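Long-range contacts in arylmalonate decarboxylase (Bordetella bronchiseptica, PDB 3IXM), which catalyses the decarboxylation of 2-aryl-2-methylmalonate to 2-arylpropionate, releasing carbon dioxide: residues Gly183-Cys188 with Pro207-Ser212; Pro21-Arg26 with Ser211-Phe216. The protein carries 1 engineered substitution. All coordinates share one frame; numbering follows the deposited sequence.

Overall arrangement
The two contacts meet where strand 208-210 runs into helix 211-222, and they share Ser211 and Ser212. Contact 1 pairs the strand and the helix start with strand 183-187, inside one of two four-stranded parallel sheets. Contact 2 sets the first turns of the helix against loop 21-26, which follows strand 9-13 of the other sheet. Both sheets have strand order 2-1-3-4, consistent with the two-domain fold of the Asp/Glu racemase clan, whose active site lies between the domains. The contact centres are 11 Å apart, and Val209 CG1 and Ala214 CB touch at 4.0 Å. A sulfate ion, probably from the crystallisation liquor, lies about 4 Å from the Ser187 side chain and may mark a pocket.

Contact 1 (Gly183-Cys188 with Pro207-Ser212); sequences GILLSC and PVVSSS
Two different serine torsions bring a pair of hydroxyls together at the end of this strand pair. Ser187 has OG swung away from its backbone N (chi1 -164°), while Ser211 has OG between its N and carbonyl carbon (62°). Ser187 OG and Ser211 OG thereby meet in a 2.8 Å hydrogen bond. Ser187 OG also bonds Tyr126 OH, and the side chain of Ser187 lies about 4 Å from a bound sulfate.

Behind this pair the strands run parallel, with four backbone bonds in an alternating ladder. Ile184 N gives to Pro207 O (3.0 Å) and Val209 N to Ile184 O (2.9 Å). Leu186 N then gives to Val209 O (2.7 Å), and Ser211 N to Leu186 O (3.0 Å). The last bond carries the ladder into the first residue of the helix. CA-H...O contacts lie between these bonds, such as Ser210 CA to Leu186 O.

The side chains alternate between the two faces of the sheet. Leu185 and Val209 share one face, where their side chains cross at an angle, with Leu185 CD1 3.9 Å from Val209 CG1. Ile184, Leu186, Val208 and Ser210 share the other. There CG2 of Val208 rests on CB of Ile184, and its CG1 leans toward CB of Leu186. Ser210 OG is hydrogen-bonded to Thr193 OG1 and to a water 2.9 Å away. That water reaches Leu186 O, Cys188 N and Ser212 N by weak bonds.

This is the strand pairing of a beta-alpha-beta unit. Its connecting helix 196-204 packs on the Val208 face through Val200, Ile197 and Leu204, with Cys171 of helix 164-177 nearby. Helix 104-114 packs on the Leu185 and Val209 face through Val108 and Leu112. Strand 183-187 pairs along its other edge with strand 119-124, and strand 208-210 ends the sheet.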
# COMPACT_ATOMS: atom_id res chain seq x y z
N GLY A 183 -11.72 3.92 -11.48
CA GLY A 183 -10.36 3.41 -11.29
C GLY A 183 -10.43 2.24 -10.36
O GLY A 183 -11.47 1.99 -9.74
N ILE A 184 -9.31 1.51 -10.28
CA ILE A 184 -9.24 0.25 -9.53
C ILE A 184 -8.11 0.34 -8.48
O ILE A 184 -7.01 0.79 -8.80
CB ILE A 184 -8.96 -0.96 -10.50
CG1 ILE A 184 -10.16 -1.17 -11.47
CG2 ILE A 184 -8.65 -2.26 -9.70
CD1 ILE A 184 -9.86 -2.09 -12.60
N LEU A 185 -8.42 -0.07 -7.25
CA LEU A 185 -7.38 -0.25 -6.23
C LEU A 185 -7.09 -1.74 -6.13
O LEU A 185 -7.98 -2.51 -5.74
CB LEU A 185 -7.86 0.24 -4.87
CG LEU A 185 -6.97 -0.01 -3.66
CD1 LEU A 185 -5.66 0.67 -3.91
CD2 LEU A 185 -7.63 0.56 -2.36
N LEU A 186 -5.86 -2.11 -6.54
CA LEU A 186 -5.35 -3.47 -6.41
C LEU A 186 -4.58 -3.52 -5.08
O LEU A 186 -3.53 -2.91 -4.96
CB LEU A 186 -4.41 -3.79 -7.60
CG LEU A 186 -3.75 -5.19 -7.68
CD1 LEU A 186 -4.85 -6.31 -7.64
CD2 LEU A 186 -2.99 -5.32 -8.99
N SER A 187 -5.12 -4.21 -4.09
CA SER A 187 -4.48 -4.27 -2.79
C SER A 187 -4.28 -5.75 -2.43
O SER A 187 -5.12 -6.40 -1.80
CB SER A 187 -5.29 -3.49 -1.75
OG SER A 187 -4.51 -3.23 -0.59
N CYS A 188 -3.16 -6.27 -2.90
CA CYS A 188 -2.92 -7.72 -2.93
C CYS A 188 -1.62 -7.89 -2.15
O CYS A 188 -0.54 -8.17 -2.70
CB CYS A 188 -2.87 -8.21 -4.38
SG CYS A 188 -4.53 -8.74 -5.07
N PRO A 207 -7.52 3.83 -14.76
CA PRO A 207 -6.21 3.72 -14.10
C PRO A 207 -6.25 2.81 -12.86
O PRO A 207 -7.30 2.68 -12.21
CB PRO A 207 -5.91 5.17 -13.70
CG PRO A 207 -7.25 5.72 -13.39
CD PRO A 207 -8.19 5.09 -14.41
N VAL A 208 -5.13 2.21 -12.54
CA VAL A 208 -5.02 1.28 -11.41
C VAL A 208 -3.98 1.79 -10.40
O VAL A 208 -2.85 2.16 -10.80
CB VAL A 208 -4.60 -0.13 -11.92
CG1 VAL A 208 -4.29 -1.08 -10.76
CG2 VAL A 208 -5.66 -0.68 -12.82
N VAL A 209 -4.35 1.77 -9.12
CA VAL A 209 -3.39 1.99 -8.03
C VAL A 209 -3.16 0.64 -7.35
O VAL A 209 -4.13 -0.03 -6.93
CB VAL A 209 -3.97 2.99 -6.99
CG1 VAL A 209 -3.11 3.07 -5.71
CG2 VAL A 209 -4.11 4.40 -7.65
N SER A 210 -1.90 0.22 -7.26
CA SER A 210 -1.56 -0.95 -6.43
C SER A 210 -0.88 -0.51 -5.15
O SER A 210 0.12 0.25 -5.18
CB SER A 210 -0.66 -1.91 -7.20
OG SER A 210 -0.36 -3.05 -6.43
N SER A 211 -1.38 -1.05 -4.04
CA SER A 211 -1.05 -0.55 -2.72
C SER A 211 0.45 -0.58 -2.33
O SER A 211 1.01 0.46 -1.94
CB SER A 211 -2.03 -1.11 -1.68
OG SER A 211 -1.97 -2.52 -1.59
N SER A 212 1.12 -1.72 -2.49
CA SER A 212 2.54 -1.78 -2.12
C SER A 212 3.40 -0.87 -3.01
O SER A 212 4.23 -0.06 -2.49
CB SER A 212 3.06 -3.24 -2.14
OG SER A 212 4.36 -3.27 -1.61
O HOH W 1 -0.67 -4.24 -3.80

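Contact 2 (Pro21-Arg26 with Ser211-Phe216); sequences PADGAR and SSPAGF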
# COMPACT_ATOMS: atom_id res chain seq x y z
N PRO A 21 9.70 -4.81 1.47
CA PRO A 21 8.65 -5.46 0.65
C PRO A 21 9.16 -5.69 -0.78
O PRO A 21 9.81 -4.84 -1.34
CB PRO A 21 7.54 -4.41 0.60
CG PRO A 21 7.71 -3.69 1.98
CD PRO A 21 9.21 -3.57 2.10
N ALA A 22 8.82 -6.84 -1.35
CA ALA A 22 9.26 -7.17 -2.72
C ALA A 22 8.49 -6.37 -3.78
O ALA A 22 9.05 -6.02 -4.84
CB ALA A 22 9.10 -8.71 -2.95
N ASP A 23 7.21 -6.10 -3.53
CA ASP A 23 6.34 -5.52 -4.58
C ASP A 23 6.44 -4.00 -4.60
O ASP A 23 5.85 -3.30 -3.77
CB ASP A 23 4.88 -6.00 -4.48
CG ASP A 23 4.07 -5.68 -5.74
OD1 ASP A 23 2.92 -5.24 -5.58
OD2 ASP A 23 4.59 -5.84 -6.88
N GLY A 24 7.16 -3.48 -5.59
CA GLY A 24 7.34 -2.05 -5.68
C GLY A 24 8.81 -1.70 -5.73
O GLY A 24 9.18 -0.66 -6.23
N ALA A 25 9.66 -2.59 -5.22
CA ALA A 25 11.07 -2.24 -5.10
C ALA A 25 11.72 -2.05 -6.49
O ALA A 25 12.60 -1.20 -6.64
CB ALA A 25 11.82 -3.27 -4.26
N ARG A 26 11.29 -2.85 -7.44
CA ARG A 26 11.65 -2.79 -8.85
C ARG A 26 11.53 -1.38 -9.44
O ARG A 26 12.22 -1.03 -10.35
CB ARG A 26 10.70 -3.70 -9.58
CG ARG A 26 11.33 -4.65 -10.45
CD ARG A 26 10.99 -4.34 -11.83
N SER A 211 -1.38 -1.05 -4.04
CA SER A 211 -1.05 -0.55 -2.72
C SER A 211 0.45 -0.58 -2.33
O SER A 211 1.01 0.46 -1.94
CB SER A 211 -2.03 -1.11 -1.68
OG SER A 211 -1.97 -2.52 -1.59
N SER A 212 1.12 -1.72 -2.49
CA SER A 212 2.54 -1.78 -2.12
C SER A 212 3.40 -0.87 -3.01
O SER A 212 4.23 -0.06 -2.49
CB SER A 212 3.06 -3.24 -2.14
OG SER A 212 4.36 -3.27 -1.61
N PRO A 213 3.28 -1.01 -4.35
CA PRO A 213 3.96 -0.04 -5.23
C PRO A 213 3.63 1.43 -4.92
O PRO A 213 4.55 2.25 -4.90
CB PRO A 213 3.48 -0.46 -6.63
CG PRO A 213 3.30 -1.94 -6.48
CD PRO A 213 2.61 -2.06 -5.15
N ALA A 214 2.37 1.76 -4.66
CA ALA A 214 2.02 3.14 -4.25
C ALA A 214 2.80 3.55 -3.00
O ALA A 214 3.27 4.67 -2.90
CB ALA A 214 0.53 3.31 -4.01
N GLY A 215 3.00 2.61 -2.08
CA GLY A 215 3.77 2.88 -0.86
C GLY A 215 5.21 3.32 -1.15
O GLY A 215 5.72 4.27 -0.52
N PHE A 216 5.88 2.63 -2.06
CA PHE A 216 7.24 2.97 -2.47
C PHE A 216 7.21 4.36 -3.10
O PHE A 216 8.02 5.19 -2.75
CB PHE A 216 7.81 1.98 -3.49
CG PHE A 216 8.37 0.74 -2.86
CD1 PHE A 216 7.52 -0.33 -2.52
CD2 PHE A 216 9.69 0.64 -2.55
CE1 PHE A 216 8.02 -1.48 -1.89
CE2 PHE A 216 10.21 -0.52 -1.91
CZ PHE A 216 9.38 -1.56 -1.58
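Gly24 and Phe216 form the close-packed part of this contact. The ring of Phe216 lies flat against the backbone of the loop. Gly24 C and Ala25 N both stand 3.7 Å above the ring plane, over its centre. Phe216 CG sits beside its own backbone N (chi1 -82°), which sends the ring out from the helix toward the loop. With no side chain in the way, Gly24 CA comes to 3.6 Å from Phe216 CD1 and 4.0 Å from Pro213 CA. At its phi of 125° a CB would press on the carbonyl O of Asp23, and it would also clash with Phe216 CD1, so the turn calls for glycine. The ring edge meets Pro21 O near its plane, 3.3 Å from Phe216 CZ.

The polar grip is a single hydrogen bond. Ser212 OG donates to Asp23 O over 2.6 Å, approaching in the carbonyl plane. Because OG is anti to the backbone N (chi1 -172°), it extends from the helix toward the loop. Asp23 turns its carboxylate across the ring of Pro213, with Asp23 OD1 3.2 Å from Pro213 CD. The same OD1 is hydrogen-bonded to Thr193 OG1.

The solvent side is looser. Pro21 and Ala25 are partly exposed and also touch a crystal neighbour. Their side chains add only longer carbon contacts, Pro21 CB 3.9 Å from Phe216 CE1 and Ala25 CB 4.0 Å from Phe216 CE2.

Phe216 packs edge-to-face with Phe33 of strand 33-37 and touches Met11 of strand 9-13. Met104 of helix 104-114 reaches Ser212, and Leu194 reaches Pro213. Helix 211-222 thus follows strand 208-210 of one sheet and is packed against the loop after strand 9-13, and against strands 9-13 and 33-37, of the other.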